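Local atomic coordinates of ChrR-like cupin domain-containing protein (Ralstonia eutropha, PDB entry 3CJX), a protein that is of unknown function but adopts a cupin-like fold related to the ChrR cupin family. Residues A[12-15]-A[16-19]. Sequence-based numbering, arbitrary orientation.
With GOL (glycerol), chain J; SO4 (sulfate ion), chain I.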
loop_
_atom_site.group_PDB
_atom_site.type_symbol
_atom_site.label_atom_id
_atom_site.label_comp_id
_atom_site.label_asym_id
_atom_site.label_seq_id
_atom_site.Cartn_x
_atom_site.Cartn_y
_atom_site.Cartn_z
ATOM N N THR A 12 -0.639 16.902 7.705
ATOM C CA THR A 12 -1.839 16.445 7.017
ATOM C C THR A 12 -1.681 16.371 5.500
ATOM O O THR A 12 -1.013 17.215 4.883
ATOM C CB THR A 12 -3.046 17.373 7.326
ATOM O OG1 THR A 12 -4.232 16.824 6.745
ATOM C CG2 THR A 12 -2.830 18.806 6.795
ATOM N N VAL A 13 -2.329 15.366 4.912
ATOM C CA VAL A 13 -2.286 15.130 3.483
ATOM C C VAL A 13 -3.686 14.985 2.920
ATOM O O VAL A 13 -4.422 14.122 3.357
ATOM C CB VAL A 13 -1.546 13.822 3.180
ATOM C CG1 VAL A 13 -1.609 13.517 1.704
ATOM C CG2 VAL A 13 -0.103 13.905 3.631
ATOM N N ASP A 14 -4.066 15.820 1.964
ATOM C CA ASP A 14 -5.371 15.700 1.327
ATOM C C ASP A 14 -5.214 14.846 0.066
ATOM O O ASP A 14 -4.636 15.307 -0.930
ATOM C CB ASP A 14 -5.917 17.086 0.978
ATOM C CG ASP A 14 -7.260 17.033 0.251
ATOM O OD1 ASP A 14 -7.638 15.965 -0.278
ATOM O OD2 ASP A 14 -7.943 18.077 0.184
ATOM N N THR A 15 -5.743 13.618 0.088
ATOM C CA THR A 15 -5.596 12.725 -1.080
ATOM C C THR A 15 -6.425 13.110 -2.315
ATOM O O THR A 15 -6.246 12.516 -3.358
ATOM C CB THR A 15 -5.832 11.238 -0.736
ATOM O OG1 THR A 15 -7.185 11.037 -0.309
ATOM C CG2 THR A 15 -4.873 10.771 0.347
ATOM N N THR A 16 -7.315 14.095 -2.208
ATOM C CA THR A 16 -8.088 14.588 -3.368
ATOM C C THR A 16 -7.473 15.820 -4.051
ATOM O O THR A 16 -7.927 16.211 -5.110
ATOM C CB THR A 16 -9.546 14.958 -2.994
ATOM O OG1 THR A 16 -9.573 16.156 -2.217
ATOM C CG2 THR A 16 -10.213 13.840 -2.229
ATOM N N ALA A 17 -6.457 16.435 -3.450
ATOM C CA ALA A 17 -5.807 17.622 -4.026
ATOM C C ALA A 17 -4.736 17.324 -5.107
ATOM O O ALA A 17 -4.201 18.257 -5.706
ATOM C CB ALA A 17 -5.199 18.462 -2.914
ATOM N N HIS A 18 -4.401 16.046 -5.322
ATOM C CA HIS A 18 -3.380 15.649 -6.296
ATOM C C HIS A 18 -3.744 14.295 -6.847
ATOM O O HIS A 18 -4.368 13.504 -6.140
ATOM C CB HIS A 18 -1.993 15.547 -5.644
ATOM C CG HIS A 18 -1.546 16.810 -4.981
ATOM N ND1 HIS A 18 -0.967 17.854 -5.672
ATOM C CD2 HIS A 18 -1.643 17.220 -3.695
ATOM C CE1 HIS A 18 -0.710 18.846 -4.835
ATOM N NE2 HIS A 18 -1.106 18.484 -3.627
ATOM N N PRO A 19 -3.351 14.003 -8.096
ATOM C CA PRO A 19 -3.657 12.680 -8.618
ATOM C C PRO A 19 -2.792 11.613 -7.979
ATOM O O PRO A 19 -1.714 11.915 -7.491
ATOM C CB PRO A 19 -3.325 12.796 -10.107
ATOM C CG PRO A 19 -2.381 13.906 -10.224
ATOM C CD PRO A 19 -2.621 14.830 -9.070
HETATM C C1 GOL J . -1.489 18.876 1.645
HETATM O O1 GOL J . -2.836 18.834 2.083
HETATM C C2 GOL J . -1.318 18.347 0.224
HETATM O O2 GOL J . -2.344 18.911 -0.566
HETATM C C3 GOL J . -1.351 16.806 0.160
HETATM O O3 GOL J . -0.296 16.227 -0.601
HETATM S S SO4 I . -0.529 18.188 -9.164
HETATM O O1 SO4 I . -0.148 17.014 -9.952
HETATM O O2 SO4 I . -1.896 18.082 -8.640
HETATM O O3 SO4 I . -0.436 19.393 -9.993
HETATM O O4 SO4 I . 0.380 18.281 -8.026
#
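D14 and T16 meet through a single carboxylate oxygen, which accepts two hydrogen bonds from the same threonine. The backbone N of T16 lies 2.7 Å from D14 OD1, on the anti side of the carboxylate and 29° out of its plane. The hydroxyl T16 OG1 also stands 2.7 Å from D14 OD1, but on the syn side and nearer the plane, 17° from it. OD1 has donors on both sides, which probably restrains rotation of the carboxylate. With CG anti to the backbone N of D14 (chi1 178°), OD1 is carried to the T16 amide, and T16 OG1, placed between its own N and carbonyl carbon, comes to the same oxygen.

The backbone adds a further link: A17 N donates to D14 O at 3.3 Å, a weak bond that closes a type I beta turn from D14 to A17. The side-chain bond to T16 N spans two residues, so an Asx turn is superposed on this beta turn. This surface loop precedes strand 30-38 of the cupin-like fold, and the side chains of V13 and T15 rest on F33 and L35 of that strand. A17 CB makes a van der Waals contact with the carboxylate carbon, D14 CG, at 4.0 Å.

Two bound molecules, probably from the crystallisation liquor, extend the polar network. Glycerol O1 accepts from D14 N, and glycerol O2 makes a weak bond with H18 NE2, 3.3 Å away, thereby bridging the two halves of the loop. At the other ring nitrogen, H18 ND1 donates to sulfate O4 at 2.7 Å and more weakly to sulfate O2. Both ligands meet the imidazole at its edge. Sulfate is also hydrogen-bonded to G152 N, and glycerol to R154 N.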